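Local coordinates for porin protein associated with imipenem resistance (Acinetobacter baumannii, PDB 4FUV) that forms an eight-stranded outer-membrane beta-barrel that is associated with imipenem resistance and probably takes part in the uptake of ornithine and imipenem, at residues 169-175 and 211-216. Residues are numbered along the deposited sequence; the frame is centred on the assembly and turned at random.
Sequences GAYYTGN and YKWLPV. With C8E ((hydroxyethyloxy)tri(ethyloxy)octane), chain J; C8E ((hydroxyethyloxy)tri(ethyloxy)octane), chain D; C8E ((hydroxyethyloxy)tri(ethyloxy)octane), chain K.
Antiparallel pairing of neighbouring barrel strands joins G169 to V216 and Y171 to L214, where strand 162-172 ends and strand 213-224 begins, on either side of the excursion of strand 177-187 and helix 194-207. Each of these pairs is tied by two backbone hydrogen bonds, such as L214 N to Y171 O at 2.8 Å. P215, with no N-H to give, fits the non-hydrogen-bonded position opposite A170. Residues alternate between the two faces. On the outer, detergent-covered face lie A170, Y172, W213 and P215; the small A170 methyl leaves room for the indole, its CB 4.2 Å from W213 CE3. Aromatic residues are common near the membrane interface, probably the setting here. Y172 CB makes a CH-pi contact over one face of the W213 six-membered ring, 4.0 Å from its centroid, while the terminal hydroxyl oxygen of a detergent molecule, O21, lies over the opposite face. With CG anti to the backbone N (chi1 170°), Y172 lays CD1 over the indole, the planes 47° apart, and turns CD2 and CE2 to a second detergent molecule. On the inner face Y171 CE2 approaches V216 CG2 unusually closely (3.3 Å), and T173 CG2 rests on L214 CB. Beyond the strands, K212 O accepts both T173 N and G174 N, which arrive from the same face of its carbonyl; G174 has positive phi (76°), which glycine tolerates easily. T173 OG1 bonds to G174 O. The long K212 chain bends at its last torsion to bring NZ 3.0 Å from N175 OD1, while N175 ND2 bonds to I205 O and D208 O, at the end of helix 194-207. Inside the barrel, Y171 and T173 lean on strand 95-114. Strand 147-154 flanks 162-172 through L150 and P148, and strand 20-26 flanks 213-224.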
loop_
_atom_site.group_PDB
_atom_site.type_symbol
_atom_site.label_atom_id
_atom_site.label_comp_id
_atom_site.label_asym_id
_atom_site.label_seq_id
_atom_site.Cartn_x
_atom_site.Cartn_y
_atom_site.Cartn_z
ATOM N N GLY A 169 -18.533 11.270 12.070
ATOM C CA GLY A 169 -19.218 12.476 11.656
ATOM C C GLY A 169 -18.272 13.639 11.441
ATOM O O GLY A 169 -17.063 13.456 11.210
ATOM N N ALA A 170 -18.810 14.848 11.543
ATOM C CA ALA A 170 -17.972 16.033 11.412
ATOM C C ALA A 170 -18.636 17.251 12.029
ATOM O O ALA A 170 -19.859 17.398 11.968
ATOM C CB ALA A 170 -17.633 16.293 9.923
ATOM N N TYR A 171 -17.823 18.104 12.636
ATOM C CA TYR A 171 -18.282 19.381 13.139
ATOM C C TYR A 171 -17.998 20.424 12.074
ATOM O O TYR A 171 -16.943 20.395 11.455
ATOM C CB TYR A 171 -17.533 19.747 14.432
ATOM C CG TYR A 171 -17.784 18.794 15.588
ATOM C CD1 TYR A 171 -18.934 18.897 16.366
ATOM C CD2 TYR A 171 -16.867 17.805 15.912
ATOM C CE1 TYR A 171 -19.160 18.027 17.441
ATOM C CE2 TYR A 171 -17.090 16.930 16.974
ATOM C CZ TYR A 171 -18.227 17.054 17.734
ATOM O OH TYR A 171 -18.427 16.183 18.787
ATOM N N TYR A 172 -18.942 21.324 11.844
ATOM C CA TYR A 172 -18.668 22.480 11.015
ATOM C C TYR A 172 -18.037 23.532 11.911
ATOM O O TYR A 172 -18.721 24.171 12.708
ATOM C CB TYR A 172 -19.944 23.025 10.386
ATOM C CG TYR A 172 -19.762 24.371 9.702
ATOM C CD1 TYR A 172 -18.793 24.561 8.723
ATOM C CD2 TYR A 172 -20.574 25.446 10.027
ATOM C CE1 TYR A 172 -18.637 25.800 8.090
ATOM C CE2 TYR A 172 -20.431 26.686 9.396
ATOM C CZ TYR A 172 -19.459 26.854 8.439
ATOM O OH TYR A 172 -19.325 28.082 7.835
ATOM N N THR A 173 -16.730 23.695 11.774
ATOM C CA THR A 173 -15.948 24.556 12.654
ATOM C C THR A 173 -15.414 25.812 11.982
ATOM O O THR A 173 -14.989 26.756 12.659
ATOM C CB THR A 173 -14.729 23.783 13.162
ATOM O OG1 THR A 173 -13.998 23.287 12.034
ATOM C CG2 THR A 173 -15.188 22.600 13.998
ATOM N N GLY A 174 -15.415 25.824 10.652
ATOM C CA GLY A 174 -14.654 26.823 9.923
ATOM C C GLY A 174 -13.190 26.419 9.997
ATOM O O GLY A 174 -12.834 25.510 10.765
ATOM N N ASN A 175 -12.330 27.068 9.211
ATOM C CA ASN A 175 -10.908 26.753 9.259
ATOM C C ASN A 175 -10.307 26.976 10.639
ATOM O O ASN A 175 -10.634 27.950 11.307
ATOM C CB ASN A 175 -10.129 27.592 8.250
ATOM C CG ASN A 175 -10.557 27.324 6.830
ATOM O OD1 ASN A 175 -11.491 27.938 6.335
ATOM N ND2 ASN A 175 -9.879 26.403 6.171
ATOM N N TYR A 211 -10.977 22.176 4.955
ATOM C CA TYR A 211 -10.588 22.313 6.352
ATOM C C TYR A 211 -11.610 23.055 7.215
ATOM O O TYR A 211 -11.334 23.387 8.365
ATOM C CB TYR A 211 -9.210 22.950 6.455
ATOM C CG TYR A 211 -8.133 22.043 5.939
ATOM C CD1 TYR A 211 -7.609 21.047 6.742
ATOM C CD2 TYR A 211 -7.653 22.162 4.644
ATOM C CE1 TYR A 211 -6.631 20.199 6.281
ATOM C CE2 TYR A 211 -6.672 21.313 4.170
ATOM C CZ TYR A 211 -6.167 20.332 4.994
ATOM O OH TYR A 211 -5.190 19.474 4.546
ATOM N N LYS A 212 -12.795 23.300 6.661
ATOM C CA LYS A 212 -13.840 23.965 7.426
ATOM C C LYS A 212 -14.659 22.988 8.271
ATOM O O LYS A 212 -15.545 23.406 9.006
ATOM C CB LYS A 212 -14.740 24.770 6.503
ATOM C CG LYS A 212 -13.981 25.954 5.890
ATOM C CD LYS A 212 -14.756 26.604 4.773
ATOM C CE LYS A 212 -13.882 27.623 4.056
ATOM N NZ LYS A 212 -13.895 28.870 4.831
ATOM N N TRP A 213 -14.332 21.701 8.156
ATOM C CA TRP A 213 -14.971 20.629 8.911
ATOM C C TRP A 213 -13.931 19.895 9.733
ATOM O O TRP A 213 -12.829 19.632 9.255
ATOM C CB TRP A 213 -15.639 19.637 7.952
ATOM C CG TRP A 213 -16.641 20.290 7.086
ATOM C CD1 TRP A 213 -16.407 20.951 5.906
ATOM C CD2 TRP A 213 -18.049 20.385 7.324
ATOM N NE1 TRP A 213 -17.586 21.442 5.399
ATOM C CE2 TRP A 213 -18.607 21.103 6.249
ATOM C CE3 TRP A 213 -18.889 19.921 8.340
ATOM C CZ2 TRP A 213 -19.965 21.376 6.166
ATOM C CZ3 TRP A 213 -20.233 20.193 8.254
ATOM C CH2 TRP A 213 -20.763 20.908 7.173
ATOM N N LEU A 214 -14.280 19.569 10.972
ATOM C CA LEU A 214 -13.454 18.699 11.794
ATOM C C LEU A 214 -14.093 17.313 11.794
ATOM O O LEU A 214 -15.158 17.120 12.399
ATOM C CB LEU A 214 -13.365 19.238 13.228
ATOM C CG LEU A 214 -12.641 18.358 14.254
ATOM C CD1 LEU A 214 -11.165 18.176 13.862
ATOM C CD2 LEU A 214 -12.760 18.914 15.699
ATOM N N PRO A 215 -13.457 16.348 11.111
ATOM C CA PRO A 215 -13.982 14.980 11.028
ATOM C C PRO A 215 -13.776 14.255 12.351
ATOM O O PRO A 215 -12.812 14.547 13.061
ATOM C CB PRO A 215 -13.130 14.330 9.927
ATOM C CG PRO A 215 -12.349 15.461 9.289
ATOM C CD PRO A 215 -12.208 16.502 10.348
ATOM N N VAL A 216 -14.670 13.330 12.686
ATOM C CA VAL A 216 -14.612 12.635 13.971
ATOM C C VAL A 216 -14.833 11.145 13.784
ATOM O O VAL A 216 -15.733 10.728 13.061
ATOM C CB VAL A 216 -15.719 13.131 14.923
ATOM C CG1 VAL A 216 -15.542 12.522 16.304
ATOM C CG2 VAL A 216 -15.692 14.639 15.012
HETATM C C8 C8E J . -21.025 14.152 7.847
HETATM O O9 C8E J . -20.128 13.088 8.126
HETATM C C10 C8E J . -20.440 11.934 7.359
HETATM C C11 C8E J . -19.159 11.130 7.119
HETATM O O18 C8E J . -16.023 16.480 5.845
HETATM C C19 C8E J . -16.896 16.872 4.814
HETATM C C20 C8E J . -18.303 16.537 5.291
HETATM O O21 C8E J . -18.926 17.751 5.650
HETATM C C1 C8E D . -14.030 3.163 13.720
HETATM C C2 C8E D . -14.696 4.496 13.400
HETATM C C3 C8E D . -13.715 5.412 12.679
HETATM C C5 C8E D . -12.464 9.523 11.225
HETATM C C6 C8E D . -11.988 10.819 10.579
HETATM C C7 C8E D . -10.474 10.997 10.688
HETATM C C8 C8E D . -10.044 11.768 11.934
HETATM O O9 C8E D . -9.117 12.791 11.616
HETATM C C10 C8E D . -9.012 13.749 12.652
HETATM C C11 C8E D . -7.792 14.650 12.468
HETATM O O12 C8E D . -8.177 15.853 11.840
HETATM C C13 C8E D . -7.368 16.966 12.160
HETATM C C14 C8E D . -7.968 18.171 11.450
HETATM O O15 C8E D . -8.758 17.660 10.395
HETATM C C16 C8E D . -8.475 18.207 9.125
HETATM C C17 C8E D . -9.659 17.957 8.199
HETATM O O18 C8E D . -9.226 17.197 7.096
HETATM C C8 C8E K . -24.323 21.085 9.915
HETATM O O9 C8E K . -24.143 22.120 8.950
HETATM C C10 C8E K . -24.537 23.392 9.442
HETATM C C11 C8E K . -24.328 24.449 8.363
HETATM O O12 C8E K . -25.207 25.534 8.606
HETATM C C13 C8E K . -24.683 26.442 9.562
HETATM O O15 C8E K . -23.564 27.829 12.205
HETATM C C16 C8E K . -22.589 28.006 13.221
HETATM C C17 C8E K . -21.311 27.334 12.735
HETATM O O18 C8E K . -20.194 27.849 13.428
HETATM C C19 C8E K . -18.998 27.597 12.717
HETATM C C20 C8E K . -18.821 28.652 11.626
HETATM O O21 C8E K . -17.531 29.231 11.684
#